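Local structure of sulfur oxidation protein SOXB (Thermus thermophilus, 2WDD) at residues Val89-Leu94 against Glu368-Lys373; Pro544-Lys549 against Arg553-Pro558; Arg112-Arg117 against Lys310-Val315; Thr108-Asp113 against Arg330-Leu335. The protein hydrolyses sulfur-sulfur bonds in the Sox sulfur oxidation pathway, most likely those of protein cysteine S-thiosulfonates, and holds two manganese ions. All blocks are in the same frame, centred on the assembly; numbering follows the deposited sequence.

Contact 1 (Val89-Leu94 against Glu368-Lys373); sequences VDFVEL and ETLLYK
F91 and V92 meet L370 in a small, buried, wholly apolar contact. It joins the first turn of helix 91-98 to the loop that leads from strand 365-367 to helix 380-392. It is away from the manganese site. One methyl does all the touching from the loop side. L370 CD1 lies 3.9 Å from V92 CG2 and 4.2 Å from F91 CE2. The methyl approaches the F91 ring obliquely, on its CD2-CE2 side, and the L370 side chain is set roughly perpendicular to that of F91. V92 and L370 instead lie alongside each other, pointing opposite ways. F91 has CG anti to its own nitrogen (chi1 -175°), which carries the ring forward to the loop. The other methyl of L370, CD2, rests against P558. The L370 backbone pairs with V560, and L370 O bonds to T380 OG1, so the loop is also anchored to V560 and T380. No hydrogen bond or charge crosses this contact. Its strength therefore rests on the exclusion of water and on the fit of three hydrocarbon groups.

Contact 2 (Pro544-Lys549 against Arg553-Pro558); sequences PEPNVK and RNYRLP
P546 and L557 bury the most surface here, with P544 close behind. This is a chain reversal beside the sheet of strand 472-476, packed by prolines without backbone pairing. The chain turns back after strand 548-550, so the two segments run antiparallel, but no hydrogen bond links them. The contact is apolar and lies near the surface. L557 points its forked end at the two prolines. Its CD2 lies 3.8 Å from P544 CB and also 3.8 Å from P546 CG. Its CD1 is close behind, 3.9 Å from P544 CB. L557 CG stands anti to the carbonyl carbon (chi1 -70°), which aims both methyls across the gap. P546 has a second neighbour in Y555. P546 CG sits 3.6 Å from Y555 CE2, and P546 CB is 3.8 Å from the same ring carbon. The proline meets the ring obliquely. The polar end of Y555 is occupied elsewhere, since its OH bonds to D375 OD2. An alanine in place of L557 would remove both methyls and would probably leave a gap between the prolines and Y372, whose OH also packs on CD2. Beyond the contact, strand 548-550 runs parallel to strand 472-476, and N547 and K549 pair with Y474 of that strand.

Contact 3 (Arg112-Arg117 against Lys310-Val315); sequences RDQKAR and KALMRV
Q114 OE1 lies at the edge of the R314 guanidinium, in its plane, while the Q114 amide is turned 55° from that plane. These groups sit where helix 104-120 packs on a mixed beta-sheet, an alpha/beta layer consistent with the metallophosphoesterase fold. The bond from R314 NH1 to Q114 OE1 is 2.8 Å long and fairly straight at 160°. R314 is extended from CG to NE and reaches out from its strand. Q114 bends at chi2 (-68°), and the bend brings OE1 round to R314 NH1. The two side chains are roughly perpendicular. The other end of the amide faces an acid. Q114 NE2 donates to D113 OD2 at 2.9 Å, end-on to the oxygen, though the N-H is well off straight. It also donates to Y21 O. R117 is modelled in two conformers, and in one of them it can also reach D113. The amide stands between a carboxylate at its NH2 end and a guanidinium at its oxygen, which would probably polarise it. A leucine in place of Q114 would probably leave R314 NH1 without its acceptor on the helix and Y21 O without this donor. R314 NE has its own salt bridge to D316, which helps fix the rotation of the guanidinium. Next to the polar groups, Q114 CG is 4.4 Å from L312 CD2.

Contact 4 (Thr108-Asp113 against Arg330-Leu335); sequences TALIRD and RVLPVL
Within residues 108-113, L110 CD2 makes the contacts to residues 332-334. This is helix-on-sheet packing, between helix 104-120 and the outer strand 323-333 of the mixed sheet. The methyl lies 3.9 Å from L332 CB. It also rests 3.9 Å from L332 O and 4.0 Å from P333 O, so it lies against the backbone carbonyls of L332 and P333 as well as the side chains. The first torsion of L110 is close to 180° (chi1 -178°), and this sends the branch out from the helix. Further out, L110 also packs on L312 and Y21. The end of the strand is positioned by backbone bonds from V334 to K310 and G102, and Y21 OH bonds to P333 O. P333, whose CB points away from helix 104-120, packs on L85 of helix 81-86. V334 offers CG2, the methyl beside its own nitrogen, and this V334 CG2 lies 3.8 Å from L110 CD2.

Overall arrangement
From the N terminus, residues 89-94 open contact 1 at helix 91-98. Helix 104-120 follows and opens contacts 4 and 3, which share R112 and D113. Contact 3 closes first, at strand 311-320; contact 4 closes at the next strand, 323-333. These strands pair in one sheet, with L312 and R314 bonded to L332 and R330, so the helix is tied to both. Contact 1 closes at 368-373, and its long loop encloses contacts 3 and 4. Contact 2 comes last, in series, and closes a short turn near the C terminus. It touches contact 1, where Y372 packs on L557 and P558, and so the loop before helix 380-392 links both.

Contact 1 (Val89-Leu94 against Glu368-Lys373)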
loop_
_atom_site.group_PDB
_atom_site.type_symbol
_atom_site.label_atom_id
_atom_site.label_comp_id
_atom_site.label_asym_id
_atom_site.label_seq_id
_atom_site.Cartn_x
_atom_site.Cartn_y
_atom_site.Cartn_z
ATOM N N VAL A 89 0.375 -16.777 7.855
ATOM C CA VAL A 89 0.362 -18.011 8.651
ATOM C C VAL A 89 -0.209 -17.738 10.048
ATOM O O VAL A 89 0.182 -16.771 10.693
ATOM C CB VAL A 89 1.766 -18.661 8.696
ATOM C CG1 VAL A 89 1.806 -19.830 9.685
ATOM C CG2 VAL A 89 2.161 -19.137 7.296
ATOM N N ASP A 90 -1.157 -18.571 10.478
ATOM C CA ASP A 90 -1.807 -18.439 11.795
ATOM C C ASP A 90 -2.521 -17.118 12.003
ATOM O O ASP A 90 -2.771 -16.723 13.143
ATOM C CB ASP A 90 -0.800 -18.630 12.944
ATOM C CG ASP A 90 0.050 -19.881 12.794
ATOM O OD1 ASP A 90 -0.482 -20.929 12.373
ATOM O OD2 ASP A 90 1.242 -19.819 13.157
ATOM N N PHE A 91 -2.854 -16.424 10.920
ATOM C CA PHE A 91 -3.409 -15.084 11.067
ATOM C C PHE A 91 -4.549 -14.879 12.048
ATOM O O PHE A 91 -4.444 -14.041 12.947
ATOM C CB PHE A 91 -3.718 -14.415 9.733
ATOM C CG PHE A 91 -4.175 -12.996 9.883
ATOM C CD1 PHE A 91 -3.257 -11.976 10.094
ATOM C CD2 PHE A 91 -5.528 -12.692 9.912
ATOM C CE1 PHE A 91 -3.681 -10.657 10.264
ATOM C CE2 PHE A 91 -5.961 -11.391 10.115
ATOM C CZ PHE A 91 -5.037 -10.369 10.284
ATOM N N VAL A 92 -5.663 -15.574 11.844
ATOM C CA VAL A 92 -6.798 -15.344 12.724
ATOM C C VAL A 92 -6.428 -15.608 14.181
ATOM O O VAL A 92 -6.749 -14.805 15.062
ATOM C CB VAL A 92 -8.037 -16.134 12.298
ATOM C CG1 VAL A 92 -9.146 -15.964 13.337
ATOM C CG2 VAL A 92 -8.504 -15.688 10.916
ATOM N N GLU A 93 -5.742 -16.726 14.429
ATOM C CA GLU A 93 -5.345 -17.070 15.789
ATOM C C GLU A 93 -4.491 -15.969 16.409
ATOM O O GLU A 93 -4.727 -15.559 17.550
ATOM C CB GLU A 93 -4.601 -18.408 15.817
ATOM C CG GLU A 93 -5.441 -19.587 15.350
ATOM C CD GLU A 93 -4.794 -20.929 15.639
ATOM O OE1 GLU A 93 -4.399 -21.168 16.800
ATOM O OE2 GLU A 93 -4.701 -21.757 14.709
ATOM N N LEU A 94 -3.522 -15.464 15.653
ATOM C CA LEU A 94 -2.655 -14.406 16.166
ATOM C C LEU A 94 -3.366 -13.062 16.309
ATOM O O LEU A 94 -3.037 -12.276 17.195
ATOM C CB LEU A 94 -1.378 -14.282 15.330
ATOM C CG LEU A 94 -0.541 -15.564 15.364
ATOM C CD1 LEU A 94 0.774 -15.372 14.615
ATOM C CD2 LEU A 94 -0.289 -16.012 16.813
ATOM N N GLU A 368 -19.026 -13.976 8.467
ATOM C CA GLU A 368 -18.821 -15.230 9.172
ATOM C C GLU A 368 -17.398 -15.766 9.057
ATOM O O GLU A 368 -16.949 -16.550 9.890
ATOM C CB GLU A 368 -19.854 -16.256 8.726
ATOM C CG GLU A 368 -21.258 -15.815 9.103
ATOM C CD GLU A 368 -22.295 -16.892 8.886
ATOM O OE1 GLU A 368 -21.933 -17.975 8.383
ATOM O OE2 GLU A 368 -23.474 -16.645 9.214
ATOM N N THR A 369 -16.689 -15.326 8.028
ATOM C CA THR A 369 -15.332 -15.798 7.809
ATOM C C THR A 369 -14.389 -14.647 7.468
ATOM O O THR A 369 -14.812 -13.513 7.303
ATOM C CB THR A 369 -15.286 -16.886 6.728
ATOM O OG1 THR A 369 -15.710 -16.323 5.486
ATOM C CG2 THR A 369 -16.220 -18.047 7.087
ATOM N N LEU A 370 -13.101 -14.961 7.379
ATOM C CA LEU A 370 -12.071 -13.964 7.112
ATOM C C LEU A 370 -12.211 -13.302 5.754
ATOM O O LEU A 370 -12.216 -13.985 4.731
ATOM C CB LEU A 370 -10.709 -14.655 7.128
ATOM C CG LEU A 370 -9.489 -13.728 7.053
ATOM C CD1 LEU A 370 -9.389 -12.895 8.319
ATOM C CD2 LEU A 370 -8.219 -14.570 6.833
ATOM N N LEU A 371 -12.260 -11.974 5.748
ATOM C CA LEU A 371 -12.289 -11.208 4.500
ATOM C C LEU A 371 -10.933 -10.496 4.399
ATOM O O LEU A 371 -10.603 -9.642 5.227
ATOM C CB LEU A 371 -13.422 -10.171 4.511
ATOM C CG LEU A 371 -14.831 -10.769 4.493
ATOM C CD1 LEU A 371 -15.885 -9.667 4.649
ATOM C CD2 LEU A 371 -15.044 -11.541 3.166
ATOM N N TYR A 372 -10.127 -10.904 3.423
ATOM C CA TYR A 372 -8.811 -10.294 3.222
ATOM C C TYR A 372 -8.756 -9.759 1.796
ATOM O O TYR A 372 -9.508 -10.204 0.924
ATOM C CB TYR A 372 -7.670 -11.297 3.474
ATOM C CG TYR A 372 -7.695 -12.515 2.572
ATOM C CD1 TYR A 372 -6.954 -12.546 1.394
ATOM C CD2 TYR A 372 -8.461 -13.634 2.893
ATOM C CE1 TYR A 372 -6.934 -13.676 0.586
ATOM C CE2 TYR A 372 -8.469 -14.750 2.083
ATOM C CZ TYR A 372 -7.729 -14.760 0.911
ATOM O OH TYR A 372 -7.719 -15.874 0.102
ATOM N N LYS A 373 -7.860 -8.805 1.576
ATOM C CA LYS A 373 -7.741 -8.131 0.293
ATOM C C LYS A 373 -6.477 -8.422 -0.506
ATOM O O LYS A 373 -6.527 -8.567 -1.726
ATOM C CB LYS A 373 -7.803 -6.612 0.524
ATOM C CG LYS A 373 -7.410 -5.776 -0.697
ATOM C CD LYS A 373 -8.573 -5.707 -1.684
ATOM C CE LYS A 373 -8.188 -5.012 -2.995
ATOM N NZ LYS A 373 -9.422 -4.631 -3.754
#

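Contact 2 (Pro544-Lys549 against Arg553-Pro558)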
loop_
_atom_site.group_PDB
_atom_site.type_symbol
_atom_site.label_atom_id
_atom_site.label_comp_id
_atom_site.label_asym_id
_atom_site.label_seq_id
_atom_site.Cartn_x
_atom_site.Cartn_y
_atom_site.Cartn_z
ATOM N N PRO A 544 -12.955 -19.073 0.659
ATOM C CA PRO A 544 -11.992 -18.917 -0.428
ATOM C C PRO A 544 -12.178 -19.972 -1.498
ATOM O O PRO A 544 -12.052 -21.171 -1.243
ATOM C CB PRO A 544 -10.626 -19.113 0.258
ATOM C CG PRO A 544 -10.897 -19.167 1.713
ATOM C CD PRO A 544 -12.324 -19.545 1.898
ATOM N N GLU A 545 -12.467 -19.513 -2.704
ATOM C CA GLU A 545 -12.614 -20.410 -3.834
ATOM C C GLU A 545 -11.917 -19.762 -5.021
ATOM O O GLU A 545 -12.531 -19.158 -5.892
ATOM C CB GLU A 545 -14.083 -20.733 -4.094
ATOM C CG GLU A 545 -14.682 -21.609 -2.994
ATOM C CD GLU A 545 -16.103 -22.049 -3.283
ATOM O OE1 GLU A 545 -16.941 -21.181 -3.602
ATOM O OE2 GLU A 545 -16.390 -23.258 -3.153
ATOM N N PRO A 546 -10.586 -19.833 -5.015
ATOM C CA PRO A 546 -9.802 -19.201 -6.083
ATOM C C PRO A 546 -10.274 -19.604 -7.464
ATOM O O PRO A 546 -10.619 -20.760 -7.709
ATOM C CB PRO A 546 -8.378 -19.709 -5.846
ATOM C CG PRO A 546 -8.359 -20.228 -4.458
ATOM C CD PRO A 546 -9.758 -20.653 -4.114
ATOM N N ASN A 547 -10.250 -18.645 -8.376
ATOM C CA ASN A 547 -10.712 -18.887 -9.738
ATOM C C ASN A 547 -9.544 -18.981 -10.712
ATOM O O ASN A 547 -9.730 -18.888 -11.924
ATOM C CB ASN A 547 -11.617 -17.745 -10.172
ATOM C CG ASN A 547 -10.897 -16.412 -10.180
ATOM O OD1 ASN A 547 -10.046 -16.138 -9.319
ATOM N ND2 ASN A 547 -11.209 -15.582 -11.175
ATOM N N VAL A 548 -8.343 -19.159 -10.182
ATOM C CA VAL A 548 -7.152 -19.240 -11.016
ATOM C C VAL A 548 -6.282 -20.426 -10.634
ATOM O O VAL A 548 -6.075 -20.698 -9.456
ATOM C CB VAL A 548 -6.321 -17.932 -10.960
ATOM C CG1 VAL A 548 -5.304 -17.895 -12.096
ATOM C CG2 VAL A 548 -7.225 -16.707 -11.007
ATOM N N LYS A 549 -5.763 -21.103 -11.647
ATOM C CA LYS A 549 -4.838 -22.215 -11.464
ATOM C C LYS A 549 -3.483 -21.672 -11.917
ATOM O O LYS A 549 -3.378 -21.108 -13.008
ATOM C CB LYS A 549 -5.271 -23.386 -12.349
ATOM C CG LYS A 549 -4.246 -24.497 -12.511
ATOM C CD LYS A 549 -4.879 -25.723 -13.167
ATOM C CE LYS A 549 -4.006 -26.283 -14.283
ATOM N NZ LYS A 549 -4.637 -27.454 -14.960
ATOM N N ARG A 553 3.446 -23.312 -9.633
ATOM C CA ARG A 553 3.441 -22.795 -8.259
ATOM C C ARG A 553 2.330 -23.443 -7.462
ATOM O O ARG A 553 1.310 -23.838 -8.016
ATOM C CB ARG A 553 3.175 -21.278 -8.242
ATOM C CG ARG A 553 4.035 -20.442 -9.162
ATOM C CD ARG A 553 5.430 -20.256 -8.605
ATOM N NE ARG A 553 6.148 -19.301 -9.433
ATOM C CZ ARG A 553 6.644 -19.589 -10.632
ATOM N NH1 ARG A 553 6.534 -20.820 -11.115
ATOM N NH2 ARG A 553 7.249 -18.649 -11.342
ATOM N N ASN A 554 2.490 -23.453 -6.143
ATOM C CA ASN A 554 1.428 -23.895 -5.261
ATOM C C ASN A 554 0.679 -22.625 -4.864
ATOM O O ASN A 554 1.272 -21.699 -4.318
ATOM C CB ASN A 554 2.022 -24.530 -4.013
ATOM C CG ASN A 554 2.471 -25.946 -4.264
ATOM O OD1 ASN A 554 1.870 -26.650 -5.079
ATOM N ND2 ASN A 554 3.576 -26.340 -3.644
ATOM N N TYR A 555 -0.612 -22.579 -5.148
ATOM C CA TYR A 555 -1.411 -21.416 -4.803
ATOM C C TYR A 555 -1.882 -21.584 -3.362
ATOM O O TYR A 555 -2.498 -22.593 -3.022
ATOM C CB TYR A 555 -2.595 -21.256 -5.758
ATOM C CG TYR A 555 -3.340 -19.991 -5.475
ATOM C CD1 TYR A 555 -2.821 -18.764 -5.882
ATOM C CD2 TYR A 555 -4.418 -19.986 -4.602
ATOM C CE1 TYR A 555 -3.449 -17.569 -5.528
ATOM C CE2 TYR A 555 -5.051 -18.800 -4.240
ATOM C CZ TYR A 555 -4.544 -17.591 -4.701
ATOM O OH TYR A 555 -5.128 -16.403 -4.312
ATOM N N ARG A 556 -1.538 -20.629 -2.503
ATOM C CA ARG A 556 -1.843 -20.767 -1.079
ATOM C C ARG A 556 -3.061 -19.995 -0.612
ATOM O O ARG A 556 -3.356 -18.919 -1.120
ATOM C CB ARG A 556 -0.636 -20.358 -0.222
ATOM C CG ARG A 556 0.642 -21.126 -0.546
ATOM C CD ARG A 556 0.489 -22.590 -0.146
ATOM N NE ARG A 556 0.155 -22.710 1.268
ATOM C CZ ARG A 556 1.051 -22.666 2.251
ATOM N NH1 ARG A 556 2.344 -22.540 1.970
ATOM N NH2 ARG A 556 0.658 -22.752 3.516
ATOM N N LEU A 557 -3.700 -20.516 0.432
ATOM C CA LEU A 557 -4.833 -19.855 1.053
ATOM C C LEU A 557 -4.643 -19.808 2.560
ATOM O O LEU A 557 -4.078 -20.720 3.170
ATOM C CB LEU A 557 -6.126 -20.605 0.767
ATOM C CG LEU A 557 -6.644 -20.549 -0.668
ATOM C CD1 LEU A 557 -7.807 -21.535 -0.806
ATOM C CD2 LEU A 557 -7.100 -19.135 -1.028
ATOM N N PRO A 558 -5.188 -18.773 3.192
ATOM C CA PRO A 558 -5.089 -18.714 4.650
ATOM C C PRO A 558 -6.220 -19.517 5.282
ATOM O O PRO A 558 -7.118 -19.991 4.592
ATOM C CB PRO A 558 -5.352 -17.231 4.940
ATOM C CG PRO A 558 -6.343 -16.849 3.858
ATOM C CD PRO A 558 -5.863 -17.587 2.626
#

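Contact 3 (Arg112-Arg117 against Lys310-Val315)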
loop_
_atom_site.group_PDB
_atom_site.type_symbol
_atom_site.label_atom_id
_atom_site.label_comp_id
_atom_site.label_asym_id
_atom_site.label_seq_id
_atom_site.Cartn_x
_atom_site.Cartn_y
_atom_site.Cartn_z
ATOM N N ARG A 112 6.237 8.551 19.679
ATOM C CA ARG A 112 6.648 9.419 20.782
ATOM C C ARG A 112 7.534 8.677 21.772
ATOM O O ARG A 112 8.522 9.219 22.262
ATOM C CB ARG A 112 5.423 10.003 21.485
ATOM C CG ARG A 112 4.785 11.120 20.700
ATOM C CD ARG A 112 3.542 11.631 21.374
ATOM N NE ARG A 112 2.916 12.681 20.580
ATOM C CZ ARG A 112 1.676 13.116 20.765
ATOM N NH1 ARG A 112 0.928 12.594 21.725
ATOM N NH2 ARG A 112 1.188 14.072 19.989
ATOM N N ASP A 113 7.173 7.435 22.062
ATOM C CA ASP A 113 7.952 6.616 22.987
ATOM C C ASP A 113 9.383 6.503 22.474
ATOM O O ASP A 113 10.346 6.792 23.185
ATOM C CB ASP A 113 7.326 5.225 23.107
ATOM C CG ASP A 113 8.146 4.283 23.970
ATOM O OD1 ASP A 113 8.041 4.382 25.210
ATOM O OD2 ASP A 113 8.836 3.403 23.415
ATOM N N GLN A 114 9.516 6.120 21.211
ATOM C CA GLN A 114 10.829 5.934 20.622
ATOM C C GLN A 114 11.631 7.214 20.489
ATOM O O GLN A 114 12.837 7.235 20.760
ATOM C CB GLN A 114 10.704 5.206 19.282
ATOM C CG GLN A 114 10.084 3.829 19.443
ATOM C CD GLN A 114 11.001 2.877 20.184
ATOM O OE1 GLN A 114 12.120 2.627 19.743
ATOM N NE2 GLN A 114 10.518 2.306 21.287
ATOM N N LYS A 115 10.971 8.286 20.071
ATOM C CA LYS A 115 11.661 9.559 19.915
ATOM C C LYS A 115 12.176 10.061 21.263
ATOM O O LYS A 115 13.294 10.560 21.352
ATOM C CB LYS A 115 10.747 10.608 19.274
ATOM C CG LYS A 115 11.485 11.866 18.839
ATOM C CD LYS A 115 10.630 12.730 17.924
ATOM C CE LYS A 115 11.258 14.101 17.728
ATOM N NZ LYS A 115 10.345 15.022 16.997
ATOM N N ALA A 116 11.358 9.926 22.304
ATOM C CA ALA A 116 11.751 10.372 23.645
ATOM C C ALA A 116 12.966 9.578 24.109
ATOM O O ALA A 116 13.920 10.132 24.658
ATOM C CB ALA A 116 10.596 10.194 24.623
ATOM N N ARG A 117 12.914 8.271 23.883
ATOM C CA ARG A 117 14.012 7.392 24.263
ATOM C C ARG A 117 15.302 7.849 23.596
ATOM O O ARG A 117 16.336 7.975 24.258
ATOM C CB ARG A 117 13.714 5.945 23.867
ATOM C CG ARG A 117 12.666 5.254 24.723
ATOM C CD ARG A 117 12.376 3.863 24.182
ATOM N NE ARG A 117 11.156 3.290 24.740
ATOM C CZ ARG A 117 11.129 2.210 25.516
ATOM N NH1 ARG A 117 12.259 1.592 25.830
ATOM N NH2 ARG A 117 9.974 1.751 25.979
ATOM N N LYS A 310 0.541 -0.603 10.519
ATOM C CA LYS A 310 0.868 -1.807 11.264
ATOM C C LYS A 310 2.210 -1.828 11.961
ATOM O O LYS A 310 2.367 -2.519 12.973
ATOM C CB LYS A 310 0.611 -3.079 10.454
ATOM C CG LYS A 310 1.613 -3.385 9.368
ATOM C CD LYS A 310 1.087 -4.509 8.447
ATOM C CE LYS A 310 1.007 -5.860 9.158
ATOM N NZ LYS A 310 0.657 -7.004 8.220
ATOM N N ALA A 311 3.175 -1.085 11.431
ATOM C CA ALA A 311 4.515 -1.100 11.988
ATOM C C ALA A 311 5.202 0.244 11.907
ATOM O O ALA A 311 4.977 1.024 10.984
ATOM C CB ALA A 311 5.356 -2.136 11.253
ATOM N N LEU A 312 6.109 0.475 12.851
ATOM C CA LEU A 312 6.963 1.640 12.822
ATOM C C LEU A 312 8.354 1.040 12.669
ATOM O O LEU A 312 8.750 0.174 13.454
ATOM C CB LEU A 312 6.896 2.414 14.139
ATOM C CG LEU A 312 7.830 3.629 14.125
ATOM C CD1 LEU A 312 7.302 4.708 13.168
ATOM C CD2 LEU A 312 7.991 4.197 15.542
ATOM N N MET A 313 9.050 1.417 11.605
ATOM C CA MET A 313 10.387 0.894 11.378
ATOM C C MET A 313 11.388 1.816 12.041
ATOM O O MET A 313 11.459 3.001 11.710
ATOM C CB MET A 313 10.697 0.788 9.886
ATOM C CG MET A 313 10.437 -0.603 9.331
ATOM S SD MET A 313 8.785 -1.227 9.650
ATOM C CE MET A 313 7.794 -0.029 8.680
ATOM N N ARG A 314 12.156 1.281 12.990
ATOM C CA ARG A 314 13.170 2.085 13.648
ATOM C C ARG A 314 14.510 1.730 13.036
ATOM O O ARG A 314 14.932 0.568 13.066
ATOM C CB ARG A 314 13.200 1.854 15.156
ATOM C CG ARG A 314 14.356 2.611 15.826
ATOM C CD ARG A 314 14.307 2.576 17.353
ATOM N NE ARG A 314 15.590 3.044 17.882
ATOM C CZ ARG A 314 15.854 3.243 19.168
ATOM N NH1 ARG A 314 14.915 3.053 20.080
ATOM N NH2 ARG A 314 17.066 3.638 19.534
ATOM N N VAL A 315 15.145 2.718 12.417
ATOM C CA VAL A 315 16.421 2.498 11.755
ATOM C C VAL A 315 17.485 3.372 12.400
ATOM O O VAL A 315 17.476 4.592 12.233
ATOM C CB VAL A 315 16.344 2.771 10.247
ATOM C CG1 VAL A 315 17.657 2.392 9.556
ATOM C CG2 VAL A 315 15.165 2.018 9.619
#

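Contact 4 (Thr108-Asp113 against Arg330-Leu335)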
loop_
_atom_site.group_PDB
_atom_site.type_symbol
_atom_site.label_atom_id
_atom_site.label_comp_id
_atom_site.label_asym_id
_atom_site.label_seq_id
_atom_site.Cartn_x
_atom_site.Cartn_y
_atom_site.Cartn_z
ATOM N N THR A 108 1.059 7.029 17.109
ATOM C CA THR A 108 1.599 8.241 17.739
ATOM C C THR A 108 2.275 7.911 19.066
ATOM O O THR A 108 3.378 8.385 19.341
ATOM C CB THR A 108 0.501 9.282 17.932
ATOM O OG1 THR A 108 -0.055 9.620 16.658
ATOM C CG2 THR A 108 1.061 10.535 18.591
ATOM N N ALA A 109 1.620 7.090 19.882
ATOM C CA ALA A 109 2.181 6.696 21.174
ATOM C C ALA A 109 3.546 6.032 20.987
ATOM O O ALA A 109 4.505 6.331 21.708
ATOM C CB ALA A 109 1.225 5.751 21.902
ATOM N N LEU A 110 3.632 5.145 20.000
ATOM C CA LEU A 110 4.877 4.445 19.712
ATOM C C LEU A 110 5.967 5.387 19.197
ATOM O O LEU A 110 7.108 5.344 19.656
ATOM C CB LEU A 110 4.631 3.311 18.713
ATOM C CG LEU A 110 5.856 2.461 18.363
ATOM C CD1 LEU A 110 6.527 1.932 19.635
ATOM C CD2 LEU A 110 5.436 1.319 17.451
ATOM N N ILE A 111 5.628 6.243 18.237
ATOM C CA ILE A 111 6.603 7.186 17.704
ATOM C C ILE A 111 7.138 8.060 18.836
ATOM O O ILE A 111 8.340 8.298 18.933
ATOM C CB ILE A 111 5.982 8.057 16.584
ATOM C CG1 ILE A 111 5.705 7.203 15.342
ATOM C CG2 ILE A 111 6.884 9.251 16.244
ATOM C CD1 ILE A 111 4.839 7.891 14.299
ATOM N N ARG A 112 6.237 8.551 19.679
ATOM C CA ARG A 112 6.648 9.419 20.782
ATOM C C ARG A 112 7.534 8.677 21.772
ATOM O O ARG A 112 8.522 9.219 22.262
ATOM C CB ARG A 112 5.423 10.003 21.485
ATOM C CG ARG A 112 4.785 11.120 20.700
ATOM C CD ARG A 112 3.542 11.631 21.374
ATOM N NE ARG A 112 2.916 12.681 20.580
ATOM C CZ ARG A 112 1.676 13.116 20.765
ATOM N NH1 ARG A 112 0.928 12.594 21.725
ATOM N NH2 ARG A 112 1.188 14.072 19.989
ATOM N N ASP A 113 7.173 7.435 22.062
ATOM C CA ASP A 113 7.952 6.616 22.987
ATOM C C ASP A 113 9.383 6.503 22.474
ATOM O O ASP A 113 10.346 6.792 23.185
ATOM C CB ASP A 113 7.326 5.225 23.107
ATOM C CG ASP A 113 8.146 4.283 23.970
ATOM O OD1 ASP A 113 8.041 4.382 25.210
ATOM O OD2 ASP A 113 8.836 3.403 23.415
ATOM N N ARG A 330 14.729 -2.352 13.198
ATOM C CA ARG A 330 13.758 -3.070 13.995
ATOM C C ARG A 330 12.364 -2.712 13.527
ATOM O O ARG A 330 12.014 -1.542 13.460
ATOM C CB ARG A 330 13.896 -2.740 15.480
ATOM C CG ARG A 330 15.185 -3.262 16.096
ATOM C CD ARG A 330 15.203 -4.784 16.145
ATOM N NE ARG A 330 16.385 -5.282 16.849
ATOM C CZ ARG A 330 17.524 -5.597 16.244
ATOM N NH1 ARG A 330 17.628 -5.474 14.928
ATOM N NH2 ARG A 330 18.560 -6.037 16.950
ATOM N N VAL A 331 11.572 -3.734 13.224
ATOM C CA VAL A 331 10.176 -3.541 12.861
ATOM C C VAL A 331 9.420 -3.558 14.181
ATOM O O VAL A 331 9.366 -4.592 14.856
ATOM C CB VAL A 331 9.689 -4.689 11.945
ATOM C CG1 VAL A 331 8.151 -4.627 11.786
ATOM C CG2 VAL A 331 10.393 -4.621 10.582
ATOM N N LEU A 332 8.876 -2.412 14.576
ATOM C CA LEU A 332 8.131 -2.319 15.836
ATOM C C LEU A 332 6.628 -2.459 15.597
ATOM O O LEU A 332 6.002 -1.596 14.986
ATOM C CB LEU A 332 8.425 -0.997 16.539
ATOM C CG LEU A 332 9.905 -0.674 16.724
ATOM C CD1 LEU A 332 10.065 0.708 17.343
ATOM C CD2 LEU A 332 10.580 -1.745 17.590
ATOM N N PRO A 333 6.030 -3.558 16.072
ATOM C CA PRO A 333 4.589 -3.714 15.844
ATOM C C PRO A 333 3.749 -2.642 16.546
ATOM O O PRO A 333 3.956 -2.339 17.725
ATOM C CB PRO A 333 4.283 -5.111 16.420
ATOM C CG PRO A 333 5.637 -5.797 16.532
ATOM C CD PRO A 333 6.601 -4.684 16.829
ATOM N N VAL A 334 2.819 -2.041 15.810
ATOM C CA VAL A 334 1.898 -1.065 16.398
ATOM C C VAL A 334 0.685 -1.844 16.908
ATOM O O VAL A 334 -0.254 -2.133 16.154
ATOM C CB VAL A 334 1.484 0.018 15.379
ATOM C CG1 VAL A 334 0.533 1.018 16.030
ATOM C CG2 VAL A 334 2.702 0.740 14.850
ATOM N N LEU A 335 0.735 -2.259 18.174
ATOM C CA LEU A 335 -0.347 -3.045 18.752
ATOM C C LEU A 335 -1.074 -2.207 19.788
ATOM O O LEU A 335 -0.549 -1.951 20.866
ATOM C CB LEU A 335 0.198 -4.324 19.386
ATOM C CG LEU A 335 0.823 -5.343 18.419
ATOM C CD1 LEU A 335 1.656 -6.348 19.187
ATOM C CD2 LEU A 335 -0.261 -6.059 17.620
#